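Side-chain contacts in putative isomerase (PDB 2OQH), which probably acts as an acid-sugar dehydratase, perhaps on D-glucarate, and belongs to the enolase superfamily, with its mandelate racemase-like capping domain and TIM barrel: residues A[244-249]-A[271-276]; A[250-255]-A[277-282]. All coordinates share one frame; numbering follows the deposited sequence.

Contact 1: A[244-249]-A[271-276]; sequences CTNMCV and VYKWGG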
loop_
_atom_site.group_PDB
_atom_site.type_symbol
_atom_site.label_atom_id
_atom_site.label_comp_id
_atom_site.label_asym_id
_atom_site.label_seq_id
_atom_site.Cartn_x
_atom_site.Cartn_y
_atom_site.Cartn_z
ATOM N N CYS A 244 -0.449 -11.148 -10.100
ATOM C CA CYS A 244 -0.060 -10.405 -8.910
ATOM C C CYS A 244 -1.007 -10.665 -7.741
ATOM O O CYS A 244 -2.165 -11.043 -7.942
ATOM C CB CYS A 244 -0.028 -8.909 -9.248
ATOM S SG CYS A 244 0.458 -7.805 -7.903
ATOM N N THR A 245 -0.513 -10.469 -6.522
ATOM C CA THR A 245 -1.332 -10.684 -5.335
ATOM C C THR A 245 -0.938 -9.836 -4.130
ATOM O O THR A 245 0.215 -9.425 -3.980
ATOM C CB THR A 245 -1.269 -12.156 -4.851
ATOM O OG1 THR A 245 -2.318 -12.398 -3.907
ATOM C CG2 THR A 245 0.062 -12.432 -4.146
ATOM N N ASN A 246 -1.925 -9.585 -3.280
ATOM C CA ASN A 246 -1.724 -8.886 -2.018
ATOM C C ASN A 246 -2.802 -9.470 -1.122
ATOM O O ASN A 246 -3.208 -8.867 -0.137
ATOM C CB ASN A 246 -1.853 -7.356 -2.153
ATOM C CG ASN A 246 -3.243 -6.899 -2.548
ATOM O OD1 ASN A 246 -4.222 -7.147 -1.849
ATOM N ND2 ASN A 246 -3.331 -6.212 -3.678
HETATM N N MSE A 247 -3.247 -10.673 -1.495
HETATM C CA MSE A 247 -4.275 -11.408 -0.765
HETATM C C MSE A 247 -3.943 -12.876 -0.461
HETATM O O MSE A 247 -4.338 -13.377 0.590
HETATM C CB MSE A 247 -5.606 -11.360 -1.518
HETATM C CG MSE A 247 -6.273 -9.988 -1.525
HETATM SE SE MSE A 247 -7.941 -9.973 -2.522
HETATM C CE MSE A 247 -9.041 -10.949 -1.283
ATOM N N CYS A 248 -3.243 -13.574 -1.355
ATOM C CA CYS A 248 -2.929 -14.980 -1.081
ATOM C C CYS A 248 -1.525 -15.174 -0.490
ATOM O O CYS A 248 -1.186 -16.262 -0.027
ATOM C CB CYS A 248 -3.122 -15.850 -2.335
ATOM S SG CYS A 248 -1.856 -15.744 -3.601
ATOM N N VAL A 249 -0.723 -14.111 -0.513
ATOM C CA VAL A 249 0.619 -14.112 0.069
ATOM C C VAL A 249 0.713 -12.777 0.799
ATOM O O VAL A 249 1.082 -11.768 0.198
ATOM C CB VAL A 249 1.735 -14.167 -0.998
ATOM C CG1 VAL A 249 3.097 -13.998 -0.325
ATOM C CG2 VAL A 249 1.685 -15.488 -1.753
ATOM N N VAL A 271 3.758 -2.036 4.034
ATOM C CA VAL A 271 4.240 -1.954 5.401
ATOM C C VAL A 271 3.166 -2.236 6.436
ATOM O O VAL A 271 3.402 -2.923 7.427
ATOM C CB VAL A 271 4.846 -0.564 5.675
ATOM C CG1 VAL A 271 5.114 -0.387 7.167
ATOM C CG2 VAL A 271 6.122 -0.407 4.884
ATOM N N TYR A 272 1.977 -1.710 6.186
ATOM C CA TYR A 272 0.874 -1.852 7.109
ATOM C C TYR A 272 0.258 -3.232 7.101
ATOM O O TYR A 272 -0.399 -3.626 8.065
ATOM C CB TYR A 272 -0.139 -0.750 6.804
ATOM C CG TYR A 272 0.601 0.562 6.756
ATOM C CD1 TYR A 272 1.163 1.095 7.915
ATOM C CD2 TYR A 272 0.914 1.164 5.540
ATOM C CE1 TYR A 272 2.032 2.179 7.866
ATOM C CE2 TYR A 272 1.791 2.257 5.477
ATOM C CZ TYR A 272 2.350 2.755 6.646
ATOM O OH TYR A 272 3.259 3.795 6.601
ATOM N N LYS A 273 0.494 -3.980 6.031
ATOM C CA LYS A 273 -0.030 -5.333 5.930
ATOM C C LYS A 273 0.994 -6.347 6.469
ATOM O O LYS A 273 0.626 -7.357 7.066
ATOM C CB LYS A 273 -0.381 -5.635 4.465
ATOM C CG LYS A 273 -1.000 -7.004 4.214
ATOM C CD LYS A 273 -1.368 -7.189 2.730
ATOM C CE LYS A 273 -2.648 -6.459 2.350
ATOM N NZ LYS A 273 -3.809 -7.388 2.273
ATOM N N TRP A 274 2.277 -6.049 6.272
ATOM C CA TRP A 274 3.366 -6.920 6.705
ATOM C C TRP A 274 3.982 -6.596 8.074
ATOM O O TRP A 274 4.915 -7.264 8.520
ATOM C CB TRP A 274 4.447 -6.944 5.621
ATOM C CG TRP A 274 3.973 -7.648 4.376
ATOM C CD1 TRP A 274 2.991 -7.231 3.523
ATOM C CD2 TRP A 274 4.395 -8.933 3.900
ATOM N NE1 TRP A 274 2.770 -8.178 2.549
ATOM C CE2 TRP A 274 3.620 -9.232 2.755
ATOM C CE3 TRP A 274 5.354 -9.863 4.330
ATOM C CZ2 TRP A 274 3.773 -10.429 2.034
ATOM C CZ3 TRP A 274 5.505 -11.056 3.611
ATOM C CH2 TRP A 274 4.718 -11.324 2.479
ATOM N N GLY A 275 3.475 -5.555 8.723
ATOM C CA GLY A 275 3.956 -5.215 10.048
ATOM C C GLY A 275 5.141 -4.283 10.220
ATOM O O GLY A 275 5.506 -3.975 11.356
ATOM N N GLY A 276 5.749 -3.823 9.133
ATOM C CA GLY A 276 6.880 -2.928 9.300
ATOM C C GLY A 276 7.733 -2.679 8.074
ATOM O O GLY A 276 7.537 -3.280 7.013
HETATM O O HOH W 1 -5.639 -6.568 0.495
HETATM O O HOH W 2 0.952 -8.934 0.202
#

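Contact 2: A[250-255]-A[277-282]; sequences VRFEDF and IAATKA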
loop_
_atom_site.group_PDB
_atom_site.type_symbol
_atom_site.label_atom_id
_atom_site.label_comp_id
_atom_site.label_asym_id
_atom_site.label_seq_id
_atom_site.Cartn_x
_atom_site.Cartn_y
_atom_site.Cartn_z
ATOM N N VAL A 250 0.367 -12.771 2.089
ATOM C CA VAL A 250 0.384 -11.540 2.885
ATOM C C VAL A 250 1.234 -11.626 4.152
ATOM O O VAL A 250 1.141 -10.778 5.037
ATOM C CB VAL A 250 -1.054 -11.128 3.288
ATOM C CG1 VAL A 250 -1.925 -11.013 2.044
ATOM C CG2 VAL A 250 -1.648 -12.147 4.253
ATOM N N ARG A 251 2.062 -12.657 4.224
ATOM C CA ARG A 251 2.944 -12.879 5.360
ATOM C C ARG A 251 3.972 -13.903 4.910
ATOM O O ARG A 251 3.687 -14.722 4.044
ATOM C CB ARG A 251 2.151 -13.416 6.556
ATOM C CG ARG A 251 1.438 -14.725 6.293
ATOM C CD ARG A 251 0.634 -15.188 7.504
ATOM N NE ARG A 251 0.196 -16.566 7.308
ATOM C CZ ARG A 251 -0.024 -17.442 8.290
ATOM N NH1 ARG A 251 0.144 -17.093 9.559
ATOM N NH2 ARG A 251 -0.395 -18.684 7.994
ATOM N N PHE A 252 5.164 -13.856 5.490
ATOM C CA PHE A 252 6.211 -14.788 5.100
ATOM C C PHE A 252 5.821 -16.261 5.174
ATOM O O PHE A 252 6.302 -17.056 4.377
ATOM C CB PHE A 252 7.474 -14.507 5.912
ATOM C CG PHE A 252 8.159 -13.240 5.500
ATOM C CD1 PHE A 252 8.878 -13.184 4.308
ATOM C CD2 PHE A 252 8.046 -12.084 6.270
ATOM C CE1 PHE A 252 9.466 -11.986 3.878
ATOM C CE2 PHE A 252 8.626 -10.885 5.851
ATOM C CZ PHE A 252 9.341 -10.836 4.658
ATOM N N GLU A 253 4.939 -16.626 6.101
ATOM C CA GLU A 253 4.513 -18.018 6.209
ATOM C C GLU A 253 3.849 -18.493 4.916
ATOM O O GLU A 253 3.756 -19.694 4.673
ATOM C CB GLU A 253 3.546 -18.215 7.381
ATOM C CG GLU A 253 4.216 -18.137 8.742
ATOM C CD GLU A 253 4.187 -16.741 9.359
ATOM O OE1 GLU A 253 4.250 -15.733 8.621
ATOM O OE2 GLU A 253 4.114 -16.661 10.606
ATOM N N ASP A 254 3.397 -17.543 4.096
ATOM C CA ASP A 254 2.749 -17.850 2.817
ATOM C C ASP A 254 3.743 -17.936 1.664
ATOM O O ASP A 254 3.448 -18.516 0.626
ATOM C CB ASP A 254 1.748 -16.764 2.423
ATOM C CG ASP A 254 0.583 -16.651 3.372
ATOM O OD1 ASP A 254 0.297 -17.612 4.118
ATOM O OD2 ASP A 254 -0.061 -15.581 3.345
ATOM N N PHE A 255 4.917 -17.341 1.848
ATOM C CA PHE A 255 5.904 -17.296 0.783
ATOM C C PHE A 255 6.409 -18.626 0.223
ATOM O O PHE A 255 6.273 -18.878 -0.968
ATOM C CB PHE A 255 7.102 -16.454 1.210
ATOM C CG PHE A 255 7.896 -15.930 0.054
ATOM C CD1 PHE A 255 7.526 -14.747 -0.577
ATOM C CD2 PHE A 255 8.995 -16.639 -0.432
ATOM C CE1 PHE A 255 8.237 -14.268 -1.684
ATOM C CE2 PHE A 255 9.717 -16.177 -1.539
ATOM C CZ PHE A 255 9.336 -14.985 -2.167
ATOM N N ILE A 277 8.698 -1.779 8.239
ATOM C CA ILE A 277 9.605 -1.401 7.172
ATOM C C ILE A 277 10.644 -2.472 6.853
ATOM O O ILE A 277 10.875 -2.784 5.685
ATOM C CB ILE A 277 10.305 -0.076 7.517
ATOM C CG1 ILE A 277 9.271 1.057 7.453
ATOM C CG2 ILE A 277 11.486 0.167 6.583
ATOM C CD1 ILE A 277 9.819 2.420 7.748
ATOM N N ALA A 278 11.267 -3.029 7.886
ATOM C CA ALA A 278 12.268 -4.065 7.675
ATOM C C ALA A 278 11.645 -5.275 6.978
ATOM O O ALA A 278 12.260 -5.863 6.092
ATOM C CB ALA A 278 12.891 -4.483 9.005
ATOM N N ALA A 279 10.427 -5.643 7.375
ATOM C CA ALA A 279 9.756 -6.786 6.758
ATOM C C ALA A 279 9.548 -6.549 5.268
ATOM O O ALA A 279 9.654 -7.469 4.467
ATOM C CB ALA A 279 8.423 -7.042 7.431
ATOM N N THR A 280 9.250 -5.305 4.903
ATOM C CA THR A 280 9.020 -4.951 3.511
ATOM C C THR A 280 10.334 -4.964 2.729
ATOM O O THR A 280 10.363 -5.391 1.578
ATOM C CB THR A 280 8.327 -3.579 3.407
ATOM O OG1 THR A 280 7.083 -3.630 4.118
ATOM C CG2 THR A 280 8.054 -3.218 1.956
ATOM N N LYS A 281 11.418 -4.504 3.350
ATOM C CA LYS A 281 12.725 -4.534 2.690
ATOM C C LYS A 281 13.098 -6.008 2.518
ATOM O O LYS A 281 13.694 -6.401 1.517
ATOM C CB LYS A 281 13.793 -3.842 3.542
ATOM C CG LYS A 281 13.598 -2.342 3.723
ATOM C CD LYS A 281 13.881 -1.591 2.438
ATOM C CE LYS A 281 15.361 -1.643 2.086
ATOM N NZ LYS A 281 15.671 -0.757 0.937
ATOM N N ALA A 282 12.743 -6.817 3.511
ATOM C CA ALA A 282 13.022 -8.248 3.468
ATOM C C ALA A 282 12.282 -8.873 2.282
ATOM O O ALA A 282 12.857 -9.635 1.501
ATOM C CB ALA A 282 12.575 -8.905 4.767
#

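Contact 1: A[244-249]-A[271-276]
Asn246 and Lys273 mark the nearest backbone approach, their CA atoms 8.9 Å apart, where the loop leaving strand 243-245 passes the weakly bonded helical turn at about 271-274. Long side chains from the turn span the gap. Lys273 runs out extended and then bends at its last two torsions (chi3 -77°), which carries the amine onto the Asn246 carbonyl: NZ donates to Asn246 O over 2.9 Å, almost in line with the C=O bond (angle 173°). Water 1 adds a second link, accepting from Lys273 NZ at 2.7 Å and donating to Asn246 OD1 at 2.8 Å, while the two side chains cross at about a right angle. Trp274 presents the edge of its indole to Val249: CZ2 comes within 3.5 Å of Val249 O, which lies near the ring plane. Water 2, in that plane, accepts from Trp274 NE1 at 3.1 Å and donates to Val249 O. Apolar contact is slight, Val249 CG1 resting 4.2 Å from Trp274 CH2. The loop is shaped by an ST turn and an ST motif, Thr245 OG1 accepting from both Met247 N and Cys248 N; Asp224, just beyond strand 221-223, bonds Thr245 OG1 and Asn246 N. The contact joins the loop after strand 243-245 to the turn after its parallel neighbour 266-269, at the C-terminal end of the barrel, the active-site side in the enolase superfamily. Its chemistry is mainly polar: two bonds grip Lys273 NZ and fix the chain's end, and the carbonyls of buried Asn246 and Val249 are satisfied, directly or through water.

Contact 2: A[250-255]-A[277-282]
Phe252 points its ring edge-on at the helix of Ala279 and Ala282, the CA atoms of Phe252 and Ala279 being 8.9 Å apart. With CG anti to the carbonyl carbon (chi1 -72°), the ring reaches straight across that gap, and its far end does the touching. Phe252 CZ lies 3.4 Å from Ala279 O, with the oxygen in the ring plane; Phe252 CE2 flanks the same oxygen at 3.8 Å. The slightly positive rim hydrogens therefore face a carbonyl oxygen, an arrangement that is probably mildly attractive. Two methyls meet the same end of the ring: Ala282 CB obliquely, 3.8 Å from Phe252 CZ, and Ala279 CB, 4.2 Å from Phe252 CE2. Small residues one helical turn apart thus let the ring come up to the backbone of 277-289. Asp254 holds the loop residues Val250 and Arg251 against the first turn of the other helix, 252-260. Asp254 OD2 accepts from Val250 N through its anti lone pair at 3.1 Å, and Asp254 OD1 pairs with Arg251 NE in a salt bridge whose hydrogen bond is weak at 3.4 Å. Glu253 CB lies over one face of the Arg251 guanidinium. Phe252 also meets Trp274 of the short helix 271-274 edge-to-face. With an alanine at Phe252, a gap would probably open beside Ala279 and Ala282, and Trp274 would lose this edge-to-face partner. The contact joins two helices of the barrel's outer layer, with strand 266-269 and the short helix 271-274 between them in the chain. Farther along 277-289, His286 packs against Phe252 and also against Phe255, while Arg251 reaches Tyr94 on helix 85-112.

From the N-terminal side the chain leaves strand 243-245, folds through the loop 246-251 and enters helix 252-260; it then passes through strand 266-269 and the short helix 271-274 into helix 277-289. Contact 1 closes its loop when 271-276 returns to 244-249, and contact 2 closes a second when 277-282 meets 250-255. Their segments alternate, so the two loops cross rather than nest. The centres lie about 7 Å apart, and the contacts touch through the Trp274 ring, whose CZ3 is 3.4 Å from Phe252 N. Together they tie two consecutive strand-helix units of the barrel, contact 1 beyond the strand ends and contact 2 between the outer helices.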